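Long-range contacts in prolyl oligopeptidase (PDB 1YR2), which probably cleaves oligopeptides after proline and, far less readily, after alanine, acting as a serine endopeptidase of the S9A family: residues V293-V298 and T310-L316; N240-V245 and P267-A273; D328-F332 and I343-S349. One frame throughout, in Å; residues are numbered along the deposited sequence.

Interaction 1 of 3, residues V293-V298 and T310-L316; sequences VNTVHV and TALIPDL
H297 packs against A311 and can be followed atom by atom. Its CB faces the carbonyl oxygen of T310, 3.5 Å from T310 O. CG stands anti to the carbonyl carbon and beside the backbone N (chi1 -68°), which brings the imidazole back across the neighbouring strand. There CD2 comes to 3.5 Å from A311 CA, and at the tip NE2 approaches A311 CB at 3.7 Å. The ring is oblique to A311 and also meets the ring of F261. With an alanine here the CD2 and NE2 contacts to A311 would go, the backbone there would probably be less well screened, and F261 would probably lose one of its two histidine neighbours.

Next to this pair the register slips by one residue. V296 O accepts two backbone protons, from L312 N at 2.8 Å and from I313 N at 3.0 Å, the first tilted from the carbonyl plane and the second within it. This is a classic beta bulge, at the edge of a four-stranded antiparallel propeller blade whose last two strands are 295-302 and 305-311. On the opposite face V296 CB packs on I313 CB, while V298 CG1 reaches L312 CD1.

On the far side of V296, whose N also bonds I313 O, a water lies 2.7 Å from both N294 O and D315 O and can bridge them. L316 folds back so that CD2 lies 3.6 Å from N294 CA. T295 CG2 touches P314 O at 3.6 Å.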
loop_
_atom_site.group_PDB
_atom_site.type_symbol
_atom_site.label_atom_id
_atom_site.label_comp_id
_atom_site.label_asym_id
_atom_site.label_seq_id
_atom_site.Cartn_x
_atom_site.Cartn_y
_atom_site.Cartn_z
ATOM N N VAL A 293 19.664 -1.301 -7.528
ATOM C CA VAL A 293 20.492 -1.007 -8.682
ATOM C C VAL A 293 20.729 -2.306 -9.469
ATOM O O VAL A 293 20.647 -3.393 -8.915
ATOM C CB VAL A 293 21.848 -0.279 -8.351
ATOM C CG1 VAL A 293 21.599 1.043 -7.576
ATOM C CG2 VAL A 293 22.861 -1.138 -7.602
ATOM N N ASN A 294 21.019 -2.181 -10.756
ATOM C CA ASN A 294 21.143 -3.361 -11.599
ATOM C C ASN A 294 21.955 -3.144 -12.843
ATOM O O ASN A 294 22.090 -2.015 -13.315
ATOM C CB ASN A 294 19.766 -3.973 -11.939
ATOM C CG ASN A 294 18.942 -3.087 -12.846
ATOM O OD1 ASN A 294 18.270 -2.159 -12.364
ATOM N ND2 ASN A 294 19.003 -3.338 -14.188
ATOM N N THR A 295 22.491 -4.245 -13.372
ATOM C CA THR A 295 23.127 -4.273 -14.653
ATOM C C THR A 295 22.127 -4.703 -15.692
ATOM O O THR A 295 21.040 -5.167 -15.366
ATOM C CB THR A 295 24.327 -5.249 -14.692
ATOM O OG1 THR A 295 23.871 -6.599 -14.525
ATOM C CG2 THR A 295 25.364 -4.959 -13.570
ATOM N N VAL A 296 22.517 -4.528 -16.956
ATOM C CA VAL A 296 21.670 -4.900 -18.079
ATOM C C VAL A 296 22.539 -5.513 -19.135
ATOM O O VAL A 296 23.561 -4.881 -19.533
ATOM C CB VAL A 296 20.892 -3.653 -18.674
ATOM C CG1 VAL A 296 19.981 -4.107 -19.855
ATOM C CG2 VAL A 296 20.046 -2.970 -17.612
ATOM N N HIS A 297 22.192 -6.734 -19.563
ATOM C CA HIS A 297 22.763 -7.362 -20.730
ATOM C C HIS A 297 21.674 -7.597 -21.790
ATOM O O HIS A 297 20.491 -7.772 -21.439
ATOM C CB HIS A 297 23.411 -8.698 -20.387
ATOM C CG HIS A 297 24.643 -8.579 -19.551
ATOM N ND1 HIS A 297 24.613 -8.215 -18.227
ATOM C CD2 HIS A 297 25.955 -8.740 -19.871
ATOM C CE1 HIS A 297 25.855 -8.182 -17.758
ATOM N NE2 HIS A 297 26.689 -8.485 -18.738
ATOM N N VAL A 298 22.049 -7.550 -23.071
ATOM C CA VAL A 298 21.071 -7.731 -24.153
ATOM C C VAL A 298 21.581 -8.743 -25.176
ATOM O O VAL A 298 22.776 -8.953 -25.297
ATOM C CB VAL A 298 20.708 -6.409 -24.870
ATOM C CG1 VAL A 298 20.084 -5.456 -23.870
ATOM C CG2 VAL A 298 21.905 -5.795 -25.566
ATOM N N THR A 310 25.569 -9.336 -24.742
ATOM C CA THR A 310 26.529 -8.240 -24.494
ATOM C C THR A 310 26.050 -7.339 -23.407
ATOM O O THR A 310 24.861 -7.176 -23.193
ATOM C CB THR A 310 26.724 -7.355 -25.707
ATOM O OG1 THR A 310 25.446 -7.073 -26.272
ATOM C CG2 THR A 310 27.543 -8.046 -26.799
ATOM N N ALA A 311 26.990 -6.703 -22.738
ATOM C CA ALA A 311 26.697 -5.848 -21.618
ATOM C C ALA A 311 26.252 -4.501 -22.136
ATOM O O ALA A 311 26.954 -3.899 -22.925
ATOM C CB ALA A 311 27.965 -5.673 -20.773
ATOM N N LEU A 312 25.099 -4.018 -21.700
ATOM C CA LEU A 312 24.686 -2.658 -22.064
ATOM C C LEU A 312 24.996 -1.698 -20.915
ATOM O O LEU A 312 25.468 -0.625 -21.130
ATOM C CB LEU A 312 23.189 -2.670 -22.332
ATOM C CG LEU A 312 22.477 -1.921 -23.445
ATOM C CD1 LEU A 312 21.074 -1.554 -23.023
ATOM C CD2 LEU A 312 23.248 -0.759 -24.056
ATOM N N ILE A 313 24.653 -2.081 -19.696
ATOM C CA ILE A 313 24.977 -1.337 -18.477
ATOM C C ILE A 313 25.790 -2.327 -17.640
ATOM O O ILE A 313 25.238 -3.205 -17.019
ATOM C CB ILE A 313 23.671 -0.947 -17.708
ATOM C CG1 ILE A 313 22.753 -0.052 -18.541
ATOM C CG2 ILE A 313 23.998 -0.340 -16.310
ATOM C CD1 ILE A 313 23.317 1.308 -18.924
ATOM N N PRO A 314 27.111 -2.277 -17.728
ATOM C CA PRO A 314 27.938 -3.334 -17.121
ATOM C C PRO A 314 28.156 -3.255 -15.605
ATOM O O PRO A 314 28.566 -4.264 -15.007
ATOM C CB PRO A 314 29.286 -3.198 -17.859
ATOM C CG PRO A 314 29.308 -1.818 -18.416
ATOM C CD PRO A 314 27.894 -1.345 -18.533
ATOM N N ASP A 315 27.963 -2.105 -14.999
ATOM C CA ASP A 315 28.280 -1.936 -13.574
ATOM C C ASP A 315 27.014 -1.729 -12.755
ATOM O O ASP A 315 25.980 -1.289 -13.263
ATOM C CB ASP A 315 29.251 -0.776 -13.345
ATOM C CG ASP A 315 30.522 -0.902 -14.155
ATOM O OD1 ASP A 315 31.178 -1.980 -14.091
ATOM O OD2 ASP A 315 30.944 0.029 -14.899
ATOM N N LEU A 316 27.105 -2.036 -11.471
ATOM C CA LEU A 316 26.006 -1.835 -10.546
ATOM C C LEU A 316 26.114 -0.474 -9.939
ATOM O O LEU A 316 26.844 -0.304 -8.956
ATOM C CB LEU A 316 26.098 -2.846 -9.412
ATOM C CG LEU A 316 25.696 -4.278 -9.691
ATOM C CD1 LEU A 316 26.034 -5.096 -8.486
ATOM C CD2 LEU A 316 24.202 -4.342 -9.977
HETATM O O HOH W 1 23.730 0.125 -12.861
#

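Interaction 2 of 3, residues N240-V245 and P267-A273; sequences NYNQTV and PKRGHGA
P267 meets Y241 and N242 through its backbone carbonyl: P267 O accepts from N242 N at 2.8 Å and also lies 3.2 Å from Y241 CA, a CA-H...O contact. The pyrrolidine CB adds an apolar touch to Y241 CB. K268 then runs alongside the tyrosine, both side chains pointing the same way, with K268 CG 3.8 Å from Y241 CE1. At R269 the guanidinium turns away to a salt bridge with E288, but R269 O stays in the contact by way of a water that accepts from Q243 N and lies within reach of R269 O and N240 O.

G270 passes close to the glutamine amide, its CA 3.1 Å from Q243 OE1. H271 N gives its proton to that same oxygen at 2.7 Å, from 35° above the carbonyl plane. CG of Q243 stands anti to the backbone N (chi1 -174°) and the chain is extended beyond it, so the amide spans the gap between the strands. The imidazole of H271 offers its edge to Q243 O, while its nitrogens are engaged by S286 and T263. Further on, V245 CG1 packs on A273 CB at 3.8 Å.

Strands 244-249 and 270-275 belong to successive propeller blades. The glutamine therefore ties one blade to the next: its OE1 takes the proton of H271 N and its NE2 bonds F211 O, so each end of the buried amide has a partner, which probably fixes which way round it sits.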
loop_
_atom_site.group_PDB
_atom_site.type_symbol
_atom_site.label_atom_id
_atom_site.label_comp_id
_atom_site.label_asym_id
_atom_site.label_seq_id
_atom_site.Cartn_x
_atom_site.Cartn_y
_atom_site.Cartn_z
ATOM N N ASN A 240 21.725 -19.500 -2.507
ATOM C CA ASN A 240 21.327 -18.797 -3.737
ATOM C C ASN A 240 22.518 -18.280 -4.514
ATOM O O ASN A 240 22.559 -17.094 -4.843
ATOM C CB ASN A 240 20.297 -17.672 -3.477
ATOM C CG ASN A 240 19.120 -18.142 -2.625
ATOM O OD1 ASN A 240 18.640 -19.277 -2.764
ATOM N ND2 ASN A 240 18.679 -17.284 -1.703
ATOM N N TYR A 241 23.474 -19.163 -4.822
ATOM C CA TYR A 241 24.586 -18.802 -5.733
ATOM C C TYR A 241 24.482 -19.344 -7.155
ATOM O O TYR A 241 23.935 -20.409 -7.413
ATOM C CB TYR A 241 25.968 -19.225 -5.156
ATOM C CG TYR A 241 26.225 -18.693 -3.748
ATOM C CD1 TYR A 241 25.799 -17.423 -3.375
ATOM C CD2 TYR A 241 26.871 -19.471 -2.790
ATOM C CE1 TYR A 241 26.018 -16.927 -2.072
ATOM C CE2 TYR A 241 27.080 -18.998 -1.494
ATOM C CZ TYR A 241 26.641 -17.711 -1.151
ATOM O OH TYR A 241 26.842 -17.223 0.107
ATOM N N ASN A 242 25.078 -18.596 -8.075
ATOM C CA ASN A 242 25.248 -19.030 -9.450
ATOM C C ASN A 242 23.940 -19.250 -10.213
ATOM O O ASN A 242 23.824 -20.156 -11.040
ATOM C CB ASN A 242 26.152 -20.264 -9.503
ATOM C CG ASN A 242 27.585 -19.912 -9.167
ATOM O OD1 ASN A 242 28.187 -19.062 -9.825
ATOM N ND2 ASN A 242 28.126 -20.556 -8.171
ATOM N N GLN A 243 22.979 -18.376 -9.967
ATOM C CA GLN A 243 21.779 -18.397 -10.751
ATOM C C GLN A 243 22.111 -18.250 -12.260
ATOM O O GLN A 243 22.986 -17.462 -12.667
ATOM C CB GLN A 243 20.843 -17.277 -10.313
ATOM C CG GLN A 243 19.487 -17.345 -11.032
ATOM C CD GLN A 243 18.479 -16.295 -10.542
ATOM O OE1 GLN A 243 18.828 -15.116 -10.382
ATOM N NE2 GLN A 243 17.228 -16.744 -10.271
ATOM N N THR A 244 21.456 -19.030 -13.089
ATOM C CA THR A 244 21.719 -19.023 -14.544
ATOM C C THR A 244 20.429 -18.961 -15.366
ATOM O O THR A 244 19.413 -19.459 -14.940
ATOM C CB THR A 244 22.602 -20.212 -14.979
ATOM O OG1 THR A 244 22.002 -21.434 -14.561
ATOM C CG2 THR A 244 23.902 -20.205 -14.242
ATOM N N VAL A 245 20.492 -18.286 -16.506
ATOM C CA VAL A 245 19.371 -18.146 -17.434
ATOM C C VAL A 245 19.525 -19.241 -18.494
ATOM O O VAL A 245 20.613 -19.403 -19.021
ATOM C CB VAL A 245 19.351 -16.765 -18.079
ATOM C CG1 VAL A 245 18.147 -16.637 -19.052
ATOM C CG2 VAL A 245 19.286 -15.713 -17.055
ATOM N N PRO A 267 29.175 -14.925 -7.982
ATOM C CA PRO A 267 28.236 -15.952 -7.534
ATOM C C PRO A 267 26.966 -15.457 -6.876
ATOM O O PRO A 267 25.996 -16.205 -6.897
ATOM C CB PRO A 267 29.048 -16.761 -6.527
ATOM C CG PRO A 267 30.091 -15.806 -6.005
ATOM C CD PRO A 267 30.420 -14.923 -7.191
ATOM N N LYS A 268 26.985 -14.277 -6.265
ATOM C CA LYS A 268 25.810 -13.732 -5.580
ATOM C C LYS A 268 24.884 -12.936 -6.508
ATOM O O LYS A 268 23.792 -12.528 -6.125
ATOM C CB LYS A 268 26.237 -12.854 -4.418
ATOM C CG LYS A 268 27.136 -13.533 -3.442
ATOM C CD LYS A 268 27.376 -12.720 -2.190
ATOM C CE LYS A 268 28.170 -13.529 -1.198
ATOM N NZ LYS A 268 27.562 -13.473 0.175
ATOM N N ARG A 269 25.311 -12.745 -7.751
ATOM C CA ARG A 269 24.505 -12.016 -8.743
ATOM C C ARG A 269 23.316 -12.867 -9.205
ATOM O O ARG A 269 23.486 -14.038 -9.560
ATOM C CB ARG A 269 25.411 -11.707 -9.935
ATOM C CG ARG A 269 25.036 -10.599 -10.812
ATOM C CD ARG A 269 24.952 -9.230 -10.126
ATOM N NE ARG A 269 26.181 -8.794 -9.520
ATOM C CZ ARG A 269 27.079 -8.017 -10.091
ATOM N NH1 ARG A 269 26.932 -7.596 -11.332
ATOM N NH2 ARG A 269 28.132 -7.633 -9.410
ATOM N N GLY A 270 22.118 -12.286 -9.143
ATOM C CA GLY A 270 20.895 -12.858 -9.661
ATOM C C GLY A 270 20.582 -12.319 -11.056
ATOM O O GLY A 270 20.993 -11.205 -11.398
ATOM N N HIS A 271 19.847 -13.074 -11.866
ATOM C CA HIS A 271 19.641 -12.713 -13.269
ATOM C C HIS A 271 18.228 -13.102 -13.635
ATOM O O HIS A 271 17.786 -14.260 -13.373
ATOM C CB HIS A 271 20.555 -13.503 -14.184
ATOM C CG HIS A 271 22.012 -13.360 -13.869
ATOM N ND1 HIS A 271 22.687 -12.182 -14.055
ATOM C CD2 HIS A 271 22.913 -14.238 -13.376
ATOM C CE1 HIS A 271 23.940 -12.335 -13.685
ATOM N NE2 HIS A 271 24.109 -13.582 -13.296
ATOM N N GLY A 272 17.503 -12.118 -14.165
ATOM C CA GLY A 272 16.139 -12.345 -14.659
ATOM C C GLY A 272 16.104 -11.957 -16.143
ATOM O O GLY A 272 16.785 -10.998 -16.584
ATOM N N ALA A 273 15.338 -12.692 -16.934
ATOM C CA ALA A 273 15.307 -12.481 -18.381
ATOM C C ALA A 273 13.916 -12.058 -18.845
ATOM O O ALA A 273 12.932 -12.622 -18.391
ATOM C CB ALA A 273 15.690 -13.779 -19.100
HETATM O O HOH W 2 22.905 -16.090 -7.903
#

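Interaction 3 of 3, residues D328-F332 and I343-S349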
loop_
_atom_site.group_PDB
_atom_site.type_symbol
_atom_site.label_atom_id
_atom_site.label_comp_id
_atom_site.label_asym_id
_atom_site.label_seq_id
_atom_site.Cartn_x
_atom_site.Cartn_y
_atom_site.Cartn_z
ATOM N N ASP A 328 14.597 -2.083 -32.916
ATOM C CA ASP A 328 15.908 -2.135 -32.265
ATOM C C ASP A 328 16.075 -1.019 -31.249
ATOM O O ASP A 328 17.182 -0.564 -30.964
ATOM C CB ASP A 328 17.014 -2.087 -33.297
ATOM C CG ASP A 328 17.173 -3.382 -34.059
ATOM O OD1 ASP A 328 16.823 -4.470 -33.510
ATOM O OD2 ASP A 328 17.718 -3.392 -35.188
ATOM N N GLN A 329 14.944 -0.550 -30.728
ATOM C CA GLN A 329 14.930 0.424 -29.644
ATOM C C GLN A 329 14.300 -0.188 -28.399
ATOM O O GLN A 329 13.262 -0.815 -28.472
ATOM C CB GLN A 329 14.178 1.681 -30.080
ATOM C CG GLN A 329 14.952 2.414 -31.193
ATOM C CD GLN A 329 14.293 3.654 -31.684
ATOM O OE1 GLN A 329 13.065 3.764 -31.646
ATOM N NE2 GLN A 329 15.100 4.603 -32.153
ATOM N N LEU A 330 14.929 0.046 -27.262
ATOM C CA LEU A 330 14.472 -0.400 -25.965
ATOM C C LEU A 330 14.246 0.811 -25.049
ATOM O O LEU A 330 14.991 1.770 -25.087
ATOM C CB LEU A 330 15.563 -1.265 -25.342
ATOM C CG LEU A 330 16.070 -2.493 -26.097
ATOM C CD1 LEU A 330 17.069 -3.229 -25.209
ATOM C CD2 LEU A 330 14.961 -3.421 -26.518
ATOM N N TRP A 331 13.267 0.743 -24.159
ATOM C CA TRP A 331 13.044 1.820 -23.204
ATOM C C TRP A 331 13.230 1.275 -21.792
ATOM O O TRP A 331 12.807 0.182 -21.506
ATOM C CB TRP A 331 11.606 2.332 -23.317
ATOM C CG TRP A 331 11.453 3.212 -24.520
ATOM C CD1 TRP A 331 11.490 4.567 -24.542
ATOM C CD2 TRP A 331 11.278 2.801 -25.873
ATOM N NE1 TRP A 331 11.312 5.034 -25.820
ATOM C CE2 TRP A 331 11.163 3.977 -26.662
ATOM C CE3 TRP A 331 11.115 1.569 -26.498
ATOM C CZ2 TRP A 331 10.987 3.955 -28.050
ATOM C CZ3 TRP A 331 10.921 1.550 -27.899
ATOM C CH2 TRP A 331 10.869 2.740 -28.644
ATOM N N PHE A 332 13.821 2.087 -20.925
ATOM C CA PHE A 332 14.085 1.766 -19.542
ATOM C C PHE A 332 13.666 2.928 -18.634
ATOM O O PHE A 332 13.719 4.100 -19.010
ATOM C CB PHE A 332 15.625 1.543 -19.303
ATOM C CG PHE A 332 16.178 0.338 -19.994
ATOM C CD1 PHE A 332 16.582 0.443 -21.313
ATOM C CD2 PHE A 332 16.326 -0.888 -19.337
ATOM C CE1 PHE A 332 17.104 -0.626 -21.983
ATOM C CE2 PHE A 332 16.868 -1.988 -20.020
ATOM C CZ PHE A 332 17.240 -1.861 -21.342
ATOM N N ILE A 343 13.146 8.447 -18.174
ATOM C CA ILE A 343 12.976 7.446 -19.214
ATOM C C ILE A 343 14.059 7.585 -20.276
ATOM O O ILE A 343 14.189 8.633 -20.897
ATOM C CB ILE A 343 11.595 7.602 -19.846
ATOM C CG1 ILE A 343 10.522 7.442 -18.742
ATOM C CG2 ILE A 343 11.385 6.485 -20.888
ATOM C CD1 ILE A 343 9.148 7.670 -19.220
ATOM N N VAL A 344 14.785 6.505 -20.474
ATOM C CA VAL A 344 15.879 6.421 -21.433
ATOM C C VAL A 344 15.542 5.426 -22.554
ATOM O O VAL A 344 15.137 4.278 -22.313
ATOM C CB VAL A 344 17.200 6.023 -20.752
ATOM C CG1 VAL A 344 18.321 5.900 -21.760
ATOM C CG2 VAL A 344 17.602 7.052 -19.727
ATOM N N ARG A 345 15.750 5.893 -23.769
ATOM C CA ARG A 345 15.635 5.057 -24.976
ATOM C C ARG A 345 16.997 4.631 -25.427
ATOM O O ARG A 345 17.874 5.459 -25.614
ATOM C CB ARG A 345 14.959 5.813 -26.067
ATOM C CG ARG A 345 14.679 4.985 -27.323
ATOM C CD ARG A 345 14.040 5.756 -28.453
ATOM N NE ARG A 345 14.995 6.756 -28.933
ATOM C CZ ARG A 345 14.721 7.835 -29.623
ATOM N NH1 ARG A 345 13.504 8.125 -30.056
ATOM N NH2 ARG A 345 15.726 8.628 -29.918
ATOM N N VAL A 346 17.219 3.339 -25.547
ATOM C CA VAL A 346 18.494 2.851 -26.082
ATOM C C VAL A 346 18.271 2.309 -27.491
ATOM O O VAL A 346 17.436 1.434 -27.700
ATOM C CB VAL A 346 19.001 1.753 -25.201
ATOM C CG1 VAL A 346 20.337 1.225 -25.691
ATOM C CG2 VAL A 346 19.123 2.284 -23.828
ATOM N N ASP A 347 18.980 2.857 -28.461
ATOM C CA ASP A 347 18.920 2.415 -29.863
ATOM C C ASP A 347 20.095 1.502 -30.151
ATOM O O ASP A 347 21.257 1.870 -29.930
ATOM C CB ASP A 347 18.965 3.634 -30.764
ATOM C CG ASP A 347 18.640 3.310 -32.210
ATOM O OD1 ASP A 347 19.360 2.499 -32.810
ATOM O OD2 ASP A 347 17.688 3.828 -32.825
ATOM N N LEU A 348 19.787 0.276 -30.559
ATOM C CA LEU A 348 20.803 -0.713 -30.835
ATOM C C LEU A 348 20.965 -1.025 -32.306
ATOM O O LEU A 348 21.527 -2.060 -32.631
ATOM C CB LEU A 348 20.410 -1.994 -30.097
ATOM C CG LEU A 348 20.246 -1.828 -28.585
ATOM C CD1 LEU A 348 19.520 -3.027 -27.952
ATOM C CD2 LEU A 348 21.550 -1.626 -27.892
ATOM N N SER A 349 20.440 -0.184 -33.191
ATOM C CA SER A 349 20.577 -0.434 -34.621
ATOM C C SER A 349 21.973 -0.117 -35.146
ATOM O O SER A 349 22.374 -0.667 -36.143
ATOM C CB SER A 349 19.543 0.339 -35.433
ATOM O OG SER A 349 19.675 1.730 -35.232
HETATM O O HOH W 3 11.624 6.264 -30.816
#
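W331 and R345 pair across the sheet with the arginine's aliphatic chain laid over one face of the indole. R345 CG sits 4.0 Å from the centroid of the five-membered ring, 26° off its normal, a CH-pi contact, and R345 CD continues to W331 CZ2 at 3.6 Å. CG of R345 is anti to the backbone N (chi1 -175°), which lets the methylenes run along the ring before a bend at chi3 lifts the guanidinium off it, the two planes 73° apart. The indole NE1 is taken by L393 O.

The more deeply buried packing is on the other face, where L330, F332, V344, V346 and L348 are all buried. L330 CD1 touches L348 CD1 at 3.7 Å, and V346 CG2 meets the F332 ring obliquely, 4.0 Å from F332 CE1. W281 and V283 of the preceding blade and W320 and F355 of the same one cover these side chains. Strands 329-334 and 342-347 are the two middle strands of a four-stranded blade, a regular antiparallel hairpin. Its ladder alternates paired bonds at L330-V346 and F332-V344 with CA-H...O contacts between.

Looser, more polar dealings occupy the side of Q329, R345 and D347, all partly exposed. Q329 NE2 donates to D347 OD2 at 2.8 Å, meeting it on the anti side, with amide and carboxylate planes almost perpendicular. The same amide lies nearly parallel to the R345 guanidinium, NE2 over one of its faces, and a water links Q329 OE1 to R345 NH1. D347 OD1 is in turn gripped by S349, whose backbone N closes an Asx turn and whose OG donates to it from 2.6 Å.

Overall arrangement
The three contacts follow one another along the beta-propeller. Interaction 2 joins one blade to the next, interaction 1 edges that second blade, and interaction 3 forms the middle of the blade after that. Interactions 1 and 2 have centres about 14 Å apart and touch where L316 CD1 packs on R269 NH2 at 3.4 Å. Interactions 1 and 3, also about 14 Å between centres, meet through V296 CG1 and F332 CE2 at 3.8 Å, an apolar seam between blades. Interactions 2 and 3 stay about 10 Å apart at their nearest atoms. None includes the probable nucleophile elbow at S575, which lies in the separate alpha/beta-hydrolase part.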